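PDB 3VYL: L-ribulose 3-epimerase from Mesorhizobium loti, which probably catalyses the manganese-dependent epimerisation of ketoses at C3, interconverting L-ribulose and L-xylulose and, less efficiently, accepting other ketoses such as D-tagatose. Local coordinates for residues M1-I6 and A235-F240; F9-S14 and D265-A270; S18-T23 and I35-L40; S242-I247 and W259-T264. One frame throughout, in Å; residues are numbered along the deposited sequence.

Interaction 1 of 4, residues M1-I6 and A235-F240; sequences MARIGI and ADDLSF
Asp-237 turns its carboxylate toward the backbone of Arg-3. OD1 of Asp-237 accepts from N of Arg-3 at 2.6 Å. The N-H comes to the anti side of that oxygen, close to the carboxylate plane. The first torsion of Asp-237 sets this up: CG lies beside its own backbone N (chi1 -57°). The guanidinium of Arg-3 goes another way and makes a salt bridge with Asp-33. Its plane stands 82° from that of the Asp-237 carboxylate. With an alanine here instead of Asp-237, the Arg-3 N-H is likely to lose its acceptor and the chain ahead of the strand to be held less firmly.

Farther along, Ile-6 and Phe-240 lie side by side and point the same way. CD1 of Ile-6 sits at the edge of the Phe-240 ring, in its plane, 3.9 Å from CD2 of Phe-240. Both side chains face helix 266-292. Ser-239 is on the other face of the sheet, where its hydroxyl lies against Gly-5, which has no side chain in the way. That hydroxyl is hydrogen-bonded to Tyr-204.

The backbones pair in parallel. Gly-5 N donates to Leu-238 O at 2.8 Å, and Phe-240 N donates to Gly-5 O at 2.9 Å. A weak bond runs from Leu-238 N to Arg-3 O at 3.3 Å. The strand segments cross at 38°. This is the seam of a TIM barrel, where the first strand meets the eighth and closes the parallel sheet, with Ser-239 near the manganese ligand His-206.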
# COMPACT_ATOMS: atom_id res chain seq x y z
N MET A 1 -24.98 16.89 -5.11
CA MET A 1 -26.24 16.23 -4.83
C MET A 1 -26.16 14.75 -5.12
O MET A 1 -27.13 14.12 -5.47
CB MET A 1 -27.37 16.83 -5.63
CG MET A 1 -28.65 16.05 -5.46
SD MET A 1 -29.79 16.49 -6.75
CE MET A 1 -29.05 15.76 -8.19
N ALA A 2 -24.96 14.23 -4.98
CA ALA A 2 -24.64 12.88 -5.34
C ALA A 2 -25.20 11.82 -4.43
O ALA A 2 -25.40 12.02 -3.26
CB ALA A 2 -23.17 12.75 -5.45
N ARG A 3 -25.40 10.66 -5.03
CA ARG A 3 -26.02 9.55 -4.38
C ARG A 3 -25.03 8.49 -4.16
O ARG A 3 -24.09 8.41 -4.85
CB ARG A 3 -27.16 9.04 -5.23
CG ARG A 3 -28.45 9.71 -4.88
CD ARG A 3 -28.22 10.24 -3.49
NE ARG A 3 -29.43 10.46 -2.76
CZ ARG A 3 -29.85 11.64 -2.36
NH1 ARG A 3 -29.16 12.73 -2.67
NH2 ARG A 3 -30.95 11.74 -1.66
N ILE A 4 -25.22 7.71 -3.14
CA ILE A 4 -24.43 6.54 -2.96
C ILE A 4 -25.38 5.42 -3.15
O ILE A 4 -26.33 5.27 -2.44
CB ILE A 4 -23.81 6.50 -1.58
CG1 ILE A 4 -22.92 7.70 -1.43
CG2 ILE A 4 -22.95 5.29 -1.42
CD1 ILE A 4 -21.84 7.50 -0.42
N GLY A 5 -25.14 4.67 -4.18
CA GLY A 5 -26.06 3.60 -4.54
C GLY A 5 -25.60 2.18 -4.27
O GLY A 5 -24.53 1.94 -3.71
N ILE A 6 -26.43 1.24 -4.69
CA ILE A 6 -26.17 -0.19 -4.58
C ILE A 6 -26.91 -0.86 -5.74
O ILE A 6 -27.98 -0.41 -6.15
CB ILE A 6 -26.64 -0.72 -3.20
CG1 ILE A 6 -26.20 -2.18 -2.99
CG2 ILE A 6 -28.14 -0.54 -3.01
CD1 ILE A 6 -26.41 -2.69 -1.58
N ALA A 235 -18.22 14.72 -8.09
CA ALA A 235 -19.42 15.13 -7.36
C ALA A 235 -20.68 14.41 -7.83
O ALA A 235 -21.78 14.94 -7.70
CB ALA A 235 -19.61 16.64 -7.47
N ASP A 236 -20.50 13.21 -8.36
CA ASP A 236 -21.59 12.46 -8.97
C ASP A 236 -21.80 11.13 -8.25
O ASP A 236 -21.16 10.85 -7.24
CB ASP A 236 -21.33 12.26 -10.47
CG ASP A 236 -22.60 12.43 -11.31
OD1 ASP A 236 -23.69 12.01 -10.86
OD2 ASP A 236 -22.50 12.99 -12.42
N ASP A 237 -22.71 10.31 -8.77
CA ASP A 237 -23.11 9.08 -8.10
C ASP A 237 -22.06 7.97 -8.18
O ASP A 237 -21.28 7.89 -9.14
CB ASP A 237 -24.44 8.55 -8.67
CG ASP A 237 -25.57 9.55 -8.59
OD1 ASP A 237 -25.68 10.29 -7.58
OD2 ASP A 237 -26.38 9.58 -9.54
N LEU A 238 -22.05 7.12 -7.16
CA LEU A 238 -21.28 5.89 -7.21
C LEU A 238 -22.01 4.79 -6.45
O LEU A 238 -22.71 5.08 -5.47
CB LEU A 238 -19.86 6.08 -6.67
CG LEU A 238 -19.62 6.65 -5.28
CD1 LEU A 238 -19.73 5.57 -4.22
CD2 LEU A 238 -18.23 7.27 -5.27
N SER A 239 -21.85 3.55 -6.89
CA SER A 239 -22.60 2.46 -6.28
C SER A 239 -21.79 1.25 -5.95
O SER A 239 -20.84 0.91 -6.65
CB SER A 239 -23.77 2.05 -7.17
OG SER A 239 -24.74 3.06 -7.10
N PHE A 240 -22.19 0.59 -4.87
CA PHE A 240 -21.61 -0.66 -4.43
C PHE A 240 -22.11 -1.81 -5.29
O PHE A 240 -23.28 -1.87 -5.63
CB PHE A 240 -21.97 -0.89 -2.97
CG PHE A 240 -21.57 -2.23 -2.44
CD1 PHE A 240 -20.25 -2.69 -2.56
CD2 PHE A 240 -22.50 -3.04 -1.80
CE1 PHE A 240 -19.88 -3.92 -2.05
CE2 PHE A 240 -22.13 -4.27 -1.30
CZ PHE A 240 -20.82 -4.71 -1.42
O HOH W 1 -28.50 12.16 -7.63

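Interaction 2 of 4, residues F9-S14 and D265-A270; sequences FVWSAS and DNMALA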
# COMPACT_ATOMS: atom_id res chain seq x y z
N PHE A 9 -29.10 -6.30 -7.74
CA PHE A 9 -28.75 -7.72 -7.72
C PHE A 9 -27.99 -8.16 -6.48
O PHE A 9 -27.73 -9.34 -6.33
CB PHE A 9 -28.01 -8.14 -8.99
CG PHE A 9 -28.84 -8.07 -10.25
CD1 PHE A 9 -30.21 -7.81 -10.20
CD2 PHE A 9 -28.25 -8.30 -11.48
CE1 PHE A 9 -30.97 -7.76 -11.36
CE2 PHE A 9 -29.00 -8.25 -12.64
CZ PHE A 9 -30.36 -7.98 -12.58
N VAL A 10 -27.63 -7.22 -5.61
CA VAL A 10 -27.15 -7.57 -4.27
C VAL A 10 -28.31 -8.16 -3.49
O VAL A 10 -28.13 -9.02 -2.62
CB VAL A 10 -26.62 -6.33 -3.50
CG1 VAL A 10 -26.30 -6.67 -2.04
CG2 VAL A 10 -25.40 -5.72 -4.19
N TRP A 11 -29.52 -7.71 -3.80
CA TRP A 11 -30.72 -8.11 -3.07
C TRP A 11 -31.51 -9.22 -3.76
O TRP A 11 -31.74 -10.27 -3.18
CB TRP A 11 -31.62 -6.90 -2.85
CG TRP A 11 -31.01 -5.74 -2.11
CD1 TRP A 11 -30.85 -4.43 -2.57
CD2 TRP A 11 -30.48 -5.71 -0.73
NE1 TRP A 11 -30.28 -3.64 -1.62
CE2 TRP A 11 -30.04 -4.34 -0.49
CE3 TRP A 11 -30.35 -6.65 0.28
CZ2 TRP A 11 -29.49 -3.96 0.72
CZ3 TRP A 11 -29.79 -6.25 1.49
CH2 TRP A 11 -29.38 -4.93 1.70
N SER A 12 -31.93 -8.96 -5.01
CA SER A 12 -32.74 -9.90 -5.79
C SER A 12 -32.59 -9.67 -7.29
O SER A 12 -32.35 -8.55 -7.74
CB SER A 12 -34.22 -9.78 -5.41
OG SER A 12 -35.05 -10.37 -6.41
N ALA A 13 -32.75 -10.74 -8.07
CA ALA A 13 -32.67 -10.65 -9.53
C ALA A 13 -34.07 -10.71 -10.13
O ALA A 13 -34.24 -10.67 -11.35
CB ALA A 13 -31.81 -11.77 -10.10
N SER A 14 -35.06 -10.81 -9.26
CA SER A 14 -36.43 -10.98 -9.70
C SER A 14 -37.12 -9.65 -9.94
O SER A 14 -36.81 -8.66 -9.28
CB SER A 14 -37.23 -11.79 -8.67
OG SER A 14 -38.61 -11.48 -8.78
N ASP A 265 -24.99 -13.20 3.91
CA ASP A 265 -25.85 -12.23 4.56
C ASP A 265 -25.69 -10.87 3.88
O ASP A 265 -24.77 -10.11 4.20
CB ASP A 265 -25.48 -12.14 6.04
CG ASP A 265 -26.30 -11.13 6.82
OD1 ASP A 265 -25.99 -10.94 8.01
OD2 ASP A 265 -27.25 -10.53 6.25
N ASN A 266 -26.60 -10.56 2.96
CA ASN A 266 -26.48 -9.32 2.20
C ASN A 266 -26.91 -8.03 2.89
O ASN A 266 -26.65 -6.95 2.35
CB ASN A 266 -27.14 -9.42 0.82
CG ASN A 266 -28.57 -9.89 0.88
OD1 ASN A 266 -29.29 -9.78 -0.10
ND2 ASN A 266 -28.97 -10.45 2.00
N MET A 267 -27.55 -8.13 4.04
CA MET A 267 -27.80 -6.92 4.81
C MET A 267 -26.49 -6.50 5.47
O MET A 267 -26.13 -5.32 5.42
CB MET A 267 -28.90 -7.09 5.86
CG MET A 267 -29.21 -5.82 6.64
SD MET A 267 -29.58 -4.38 5.60
CE MET A 267 -31.25 -4.71 5.06
N ALA A 268 -25.79 -7.46 6.07
CA ALA A 268 -24.50 -7.19 6.70
C ALA A 268 -23.54 -6.61 5.65
O ALA A 268 -22.94 -5.56 5.85
CB ALA A 268 -23.92 -8.45 7.32
N LEU A 269 -23.47 -7.30 4.51
CA LEU A 269 -22.68 -6.86 3.38
C LEU A 269 -22.99 -5.42 2.99
O LEU A 269 -22.08 -4.62 2.81
CB LEU A 269 -22.87 -7.82 2.20
CG LEU A 269 -22.16 -7.42 0.91
CD1 LEU A 269 -20.73 -7.93 0.91
CD2 LEU A 269 -22.93 -7.91 -0.31
N ALA A 270 -24.27 -5.08 2.86
CA ALA A 270 -24.65 -3.73 2.42
C ALA A 270 -24.34 -2.64 3.46
O ALA A 270 -23.68 -1.65 3.14
CB ALA A 270 -26.10 -3.69 1.99
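The indole of Trp-11 presents the far side of its six-membered ring to the first turn of helix 266-292. CB of Ala-270 approaches obliquely, 3.5 Å from CH2 of Trp-11. The methyl CE of Met-267 also comes in at a slant, 3.9 Å from CH2 of Trp-11. The sulfur of Met-267 makes a Met-aromatic contact, with SD 5.2 Å from the centroid of the six-membered ring of Trp-11. Met-267 leaves the helix pointing away from the loop, but bends at chi2 (53°) and chi3 (77°) bring its end back to the indole. The backbone O of Asn-266 is 3.3 Å from CZ3 of Trp-11. In the same loop, one face of the Phe-9 ring carries the methyl of Ala-13.

Beside the indole, CG1 of Val-10 meets CD2 of Leu-269 at 4.0 Å. The two side chains pass at an angle. Asp-265 is the N-cap of the helix: its OD2 accepts from N of Met-267 at 3.3 Å, and weakly from Ala-268 N. Shrinking Trp-11 to an alanine would probably leave a gap beside Ala-270 and the end of Met-267 without its ring.

Trp-11 is wedged between three elements. It also touches Thr-23, Asn-26 and Thr-27 of helix 17-30 and Ile-6 of strand 4-7, while Ala-270 leans on Ile-6. The loop after the first strand thus packs between the first and last helices of the barrel.

Interaction 3 of 4, residues S18-T23 and I35-L40; sequences SELERT and IEFSYL
Leu-20, Thr-23 and Phe-37 bury the most surface here. Leu-20 does its touching with one methyl. CD2 of Leu-20 lies 3.9 Å from CE1 of Phe-37, and the two side chains meet at a slant. The same CD2 of Leu-20 is 4.0 Å from CD2 of Leu-40. These two leucines slide past each other in opposite directions.

Thr-23 sits one turn farther along the helix. Its CG2 stands anti to the backbone N, because OG1 takes the place beside that N (chi1 -62°). The methyl therefore faces the strand, and CG2 of Thr-23 is 3.7 Å from CD1 of Ile-35. The two side chains cross at about a right angle. The hydroxyl turns back to its own helix: OG1 of Thr-23 donates to O of Glu-19 at 3.0 Å. N of Thr-23 donates to that same O of Glu-19 at 2.9 Å, from the opposite face of the carbonyl plane. Two bonds thus grip one carbonyl, and the hydroxyl bond helps keep the methyl on the apolar side.

The Phe-37 ring is covered by its own segment. Leu-40 CD1 lies over one face and Ile-35 CG1 over the other, both toward the rim. Glu-36, between Ile-35 and Phe-37 in sequence, points the other way and is hydrogen-bonded to the manganese ligand His-206.

The axes of the helix and strand segments lie at 145° to each other. Apolar packing of this kind joins helix to sheet in a beta-alpha-beta crossover, here the first unit of the TIM barrel: strand 4-7, helix 17-30 and strand 34-37.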
# COMPACT_ATOMS: atom_id res chain seq x y z
N SER A 18 -43.35 -7.68 -5.41
CA SER A 18 -43.07 -7.92 -4.00
C SER A 18 -41.56 -7.97 -3.74
O SER A 18 -41.08 -7.54 -2.68
CB SER A 18 -43.79 -9.20 -3.55
OG SER A 18 -42.89 -10.17 -3.02
N GLU A 19 -40.81 -8.49 -4.71
CA GLU A 19 -39.35 -8.53 -4.67
C GLU A 19 -38.70 -7.18 -4.97
O GLU A 19 -37.71 -6.82 -4.34
CB GLU A 19 -38.82 -9.60 -5.64
CG GLU A 19 -38.87 -11.01 -5.08
CD GLU A 19 -38.00 -11.18 -3.86
OE1 GLU A 19 -36.77 -11.35 -4.01
OE2 GLU A 19 -38.54 -11.13 -2.74
N LEU A 20 -39.26 -6.45 -5.94
CA LEU A 20 -38.84 -5.08 -6.25
C LEU A 20 -39.07 -4.15 -5.06
O LEU A 20 -38.29 -3.23 -4.81
CB LEU A 20 -39.60 -4.56 -7.46
CG LEU A 20 -39.25 -5.09 -8.86
CD1 LEU A 20 -40.16 -4.45 -9.91
CD2 LEU A 20 -37.79 -4.85 -9.23
N GLU A 21 -40.15 -4.42 -4.34
CA GLU A 21 -40.51 -3.72 -3.13
C GLU A 21 -39.45 -3.99 -2.05
O GLU A 21 -38.95 -3.06 -1.41
CB GLU A 21 -41.84 -4.28 -2.64
CG GLU A 21 -42.96 -3.26 -2.54
CD GLU A 21 -43.73 -3.40 -1.24
OE1 GLU A 21 -44.96 -3.65 -1.30
OE2 GLU A 21 -43.10 -3.27 -0.17
N ARG A 22 -39.13 -5.27 -1.86
CA ARG A 22 -38.11 -5.68 -0.90
C ARG A 22 -36.74 -5.04 -1.20
O ARG A 22 -36.09 -4.51 -0.30
CB ARG A 22 -37.99 -7.20 -0.88
CG ARG A 22 -38.71 -7.83 0.30
CD ARG A 22 -37.72 -8.27 1.37
NE ARG A 22 -38.16 -7.87 2.71
CZ ARG A 22 -37.58 -8.26 3.84
NH1 ARG A 22 -36.55 -9.10 3.83
NH2 ARG A 22 -38.06 -7.82 5.00
N THR A 23 -36.32 -5.10 -2.46
CA THR A 23 -35.08 -4.49 -2.90
C THR A 23 -34.98 -3.05 -2.36
O THR A 23 -34.00 -2.69 -1.69
CB THR A 23 -34.95 -4.55 -4.43
OG1 THR A 23 -34.93 -5.92 -4.83
CG2 THR A 23 -33.68 -3.91 -4.92
N ILE A 35 -30.72 3.33 -6.18
CA ILE A 35 -30.85 1.93 -6.59
C ILE A 35 -30.52 1.79 -8.06
O ILE A 35 -30.96 2.59 -8.89
CB ILE A 35 -32.25 1.31 -6.25
CG1 ILE A 35 -32.27 -0.22 -6.45
CG2 ILE A 35 -33.37 1.96 -7.05
CD1 ILE A 35 -31.43 -1.00 -5.46
N GLU A 36 -29.72 0.79 -8.38
CA GLU A 36 -29.40 0.47 -9.76
C GLU A 36 -30.11 -0.81 -10.17
O GLU A 36 -29.98 -1.86 -9.53
CB GLU A 36 -27.88 0.33 -9.91
CG GLU A 36 -27.37 0.07 -11.33
CD GLU A 36 -25.85 0.12 -11.38
OE1 GLU A 36 -25.27 0.63 -10.40
OE2 GLU A 36 -25.24 -0.32 -12.38
N PHE A 37 -30.85 -0.75 -11.26
CA PHE A 37 -31.56 -1.87 -11.78
C PHE A 37 -30.91 -2.25 -13.07
O PHE A 37 -30.54 -1.40 -13.79
CB PHE A 37 -33.01 -1.49 -12.03
CG PHE A 37 -33.84 -1.42 -10.78
CD1 PHE A 37 -34.01 -2.52 -10.01
CD2 PHE A 37 -34.44 -0.27 -10.42
CE1 PHE A 37 -34.76 -2.48 -8.88
CE2 PHE A 37 -35.20 -0.21 -9.31
CZ PHE A 37 -35.36 -1.32 -8.53
N SER A 38 -30.67 -3.53 -13.28
CA SER A 38 -30.14 -4.08 -14.53
C SER A 38 -30.95 -4.14 -15.80
O SER A 38 -30.43 -3.93 -16.86
CB SER A 38 -29.74 -5.50 -14.33
OG SER A 38 -30.39 -6.30 -15.32
N TYR A 39 -32.17 -4.62 -15.71
CA TYR A 39 -33.18 -4.38 -16.73
C TYR A 39 -34.52 -4.86 -16.25
O TYR A 39 -34.61 -5.87 -15.61
CB TYR A 39 -32.80 -5.00 -18.07
CG TYR A 39 -33.57 -4.44 -19.22
CD1 TYR A 39 -33.13 -3.34 -19.91
CD2 TYR A 39 -34.74 -5.01 -19.62
CE1 TYR A 39 -33.84 -2.83 -20.96
CE2 TYR A 39 -35.46 -4.51 -20.67
CZ TYR A 39 -34.99 -3.43 -21.33
OH TYR A 39 -35.72 -2.95 -22.35
N LEU A 40 -35.56 -4.15 -16.64
CA LEU A 40 -36.90 -4.46 -16.24
C LEU A 40 -37.82 -4.46 -17.45
O LEU A 40 -37.82 -3.53 -18.21
CB LEU A 40 -37.37 -3.44 -15.24
CG LEU A 40 -36.60 -3.37 -13.94
CD1 LEU A 40 -37.07 -2.20 -13.13
CD2 LEU A 40 -36.81 -4.61 -13.14

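Interaction 4 of 4, residues S242-I247 and W259-T264; sequences SFSSEI and WRNLWT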
# COMPACT_ATOMS: atom_id res chain seq x y z
N SER A 242 -21.67 -6.14 -5.70
CA SER A 242 -21.21 -7.45 -5.27
C SER A 242 -22.27 -8.47 -5.61
O SER A 242 -23.41 -8.24 -5.37
CB SER A 242 -20.96 -7.43 -3.78
OG SER A 242 -20.38 -8.59 -3.31
N PHE A 243 -21.92 -9.63 -6.13
CA PHE A 243 -22.96 -10.57 -6.53
C PHE A 243 -22.80 -11.96 -5.90
O PHE A 243 -21.69 -12.33 -5.46
CB PHE A 243 -23.06 -10.65 -8.07
CG PHE A 243 -23.33 -9.31 -8.74
CD1 PHE A 243 -24.42 -8.52 -8.35
CD2 PHE A 243 -22.50 -8.85 -9.76
CE1 PHE A 243 -24.67 -7.29 -8.97
CE2 PHE A 243 -22.75 -7.64 -10.39
CZ PHE A 243 -23.83 -6.86 -10.00
N SER A 244 -23.92 -12.69 -5.85
CA SER A 244 -23.99 -14.05 -5.33
C SER A 244 -24.70 -14.97 -6.30
O SER A 244 -25.80 -14.66 -6.78
CB SER A 244 -24.73 -14.09 -3.99
OG SER A 244 -25.29 -15.37 -3.72
N SER A 245 -24.05 -16.11 -6.57
CA SER A 245 -24.60 -17.21 -7.38
C SER A 245 -26.04 -17.53 -6.98
O SER A 245 -26.90 -17.78 -7.83
CB SER A 245 -23.73 -18.46 -7.20
OG SER A 245 -23.84 -19.35 -8.29
N GLU A 246 -26.29 -17.48 -5.69
CA GLU A 246 -27.57 -17.74 -5.10
C GLU A 246 -28.63 -16.77 -5.53
O GLU A 246 -29.78 -17.12 -5.60
CB GLU A 246 -27.44 -17.73 -3.61
CG GLU A 246 -26.56 -18.84 -3.06
CD GLU A 246 -26.98 -20.20 -3.53
OE1 GLU A 246 -26.47 -21.20 -3.02
OE2 GLU A 246 -27.81 -20.27 -4.43
N ILE A 247 -28.28 -15.52 -5.71
CA ILE A 247 -29.25 -14.52 -6.07
C ILE A 247 -29.38 -14.13 -7.55
O ILE A 247 -30.47 -13.94 -8.04
CB ILE A 247 -29.02 -13.28 -5.23
CG1 ILE A 247 -29.19 -13.63 -3.78
CG2 ILE A 247 -29.97 -12.19 -5.63
CD1 ILE A 247 -28.52 -12.67 -2.85
N TRP A 259 -18.57 -18.46 -9.32
CA TRP A 259 -18.50 -19.88 -9.06
C TRP A 259 -18.62 -20.17 -7.60
O TRP A 259 -18.93 -21.30 -7.19
CB TRP A 259 -17.15 -20.39 -9.53
CG TRP A 259 -16.87 -20.11 -10.98
CD1 TRP A 259 -15.66 -19.70 -11.54
CD2 TRP A 259 -17.80 -20.24 -12.12
NE1 TRP A 259 -15.78 -19.57 -12.91
CE2 TRP A 259 -17.03 -19.88 -13.31
CE3 TRP A 259 -19.13 -20.59 -12.26
CZ2 TRP A 259 -17.60 -19.89 -14.57
CZ3 TRP A 259 -19.69 -20.60 -13.54
CH2 TRP A 259 -18.94 -20.26 -14.66
N ARG A 260 -18.34 -19.16 -6.80
CA ARG A 260 -18.29 -19.30 -5.37
C ARG A 260 -18.85 -18.03 -4.79
O ARG A 260 -18.71 -16.95 -5.37
CB ARG A 260 -16.87 -19.58 -4.86
CG ARG A 260 -15.87 -18.47 -5.14
CD ARG A 260 -14.43 -18.90 -4.95
NE ARG A 260 -13.57 -17.76 -5.29
CZ ARG A 260 -12.95 -16.99 -4.40
NH1 ARG A 260 -13.02 -17.25 -3.10
NH2 ARG A 260 -12.22 -15.97 -4.83
N ASN A 261 -19.52 -18.16 -3.65
CA ASN A 261 -20.11 -17.00 -3.03
C ASN A 261 -19.37 -16.61 -1.76
O ASN A 261 -19.10 -17.45 -0.88
CB ASN A 261 -21.61 -17.20 -2.83
CG ASN A 261 -22.36 -17.29 -4.14
OD1 ASN A 261 -22.03 -16.60 -5.11
ND2 ASN A 261 -23.39 -18.14 -4.19
N LEU A 262 -19.05 -15.32 -1.70
CA LEU A 262 -18.17 -14.79 -0.68
C LEU A 262 -18.92 -14.26 0.53
O LEU A 262 -18.31 -13.95 1.55
CB LEU A 262 -17.28 -13.71 -1.30
CG LEU A 262 -16.07 -14.25 -2.06
CD1 LEU A 262 -16.47 -15.04 -3.30
CD2 LEU A 262 -15.16 -13.10 -2.44
N TRP A 263 -20.23 -14.16 0.40
CA TRP A 263 -21.11 -13.77 1.49
C TRP A 263 -22.39 -14.53 1.41
O TRP A 263 -22.71 -15.13 0.38
CB TRP A 263 -21.37 -12.26 1.45
CG TRP A 263 -21.82 -11.75 0.10
CD1 TRP A 263 -21.03 -11.23 -0.91
CD2 TRP A 263 -23.20 -11.69 -0.42
NE1 TRP A 263 -21.79 -10.86 -1.99
CE2 TRP A 263 -23.09 -11.11 -1.77
CE3 TRP A 263 -24.46 -12.03 0.08
CZ2 TRP A 263 -24.21 -10.90 -2.57
CZ3 TRP A 263 -25.58 -11.82 -0.75
CH2 TRP A 263 -25.45 -11.27 -2.04
N THR A 264 -23.14 -14.50 2.50
CA THR A 264 -24.45 -15.16 2.62
C THR A 264 -25.46 -14.17 3.13
O THR A 264 -26.64 -14.26 2.81
CB THR A 264 -24.39 -16.32 3.62
OG1 THR A 264 -23.66 -15.90 4.79
CG2 THR A 264 -23.71 -17.54 3.02
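In the loops that follow the eighth strand of the TIM barrel, Trp-263 packs against Ser-242, Ser-244 and Ile-247. The first of these loops begins right after Glu-241, a manganese ligand. The second loop leads into helix 266-292, and the short helix 250-255 lies between them.

Trp-263 buries the most surface in the contact. Its CG lies between its own backbone N and carbonyl carbon (chi1 51°), and the indole reaches back across the first loop. NE1 of Trp-263 donates to OG of Ser-242 at 3.0 Å. The bond is bent, 134° at the hydrogen, and the oxygen is tilted from the ring plane. Ser-242 OG is also hydrogen-bonded to O of Arg-212, so two partners hold this buried hydroxyl.

The side chain of Asn-261 lies against Ser-244, Ser-245 and Glu-246 and covers their backbone. Next to it, Ile-247 N donates to Ser-244 O at 2.8 Å and closes a turn in the loop. Arg-260 points away from this contact and forms a salt bridge with Glu-187 of a neighbouring subunit. Trp-259 donates to O of Arg-151 in that same subunit.

The indole is packed from two directions. Ile-247 brings CD1 to the ring edge, 3.5 Å from CH2 of Trp-263. Ser-244 makes a CH-pi contact over one face, with CB 3.8 Å from the centroid of the six-membered ring of Trp-263.

In the fold
Interactions 2 and 3 are buried contacts, interaction 3 completely so, while interactions 1 and 4 are partly buried. Interaction 1 lies nearest the chain centre, about 10 Å away centre to centre, and is held mainly by backbone bonds between strands. Interactions 2 and 3 are apolar side-chain packing of a loop on a helix and of a helix on a strand. Interaction 4 joins two loops and mixes a side-chain hydrogen bond with ring packing. Strand 4-7 links the first three: Ile-6 touches Trp-11 and Ala-270 of interaction 2 and Ile-35 of interaction 3. Leu-269 of interaction 2 in turn packs on Trp-263 of interaction 4. Interactions 3 and 4 do not touch.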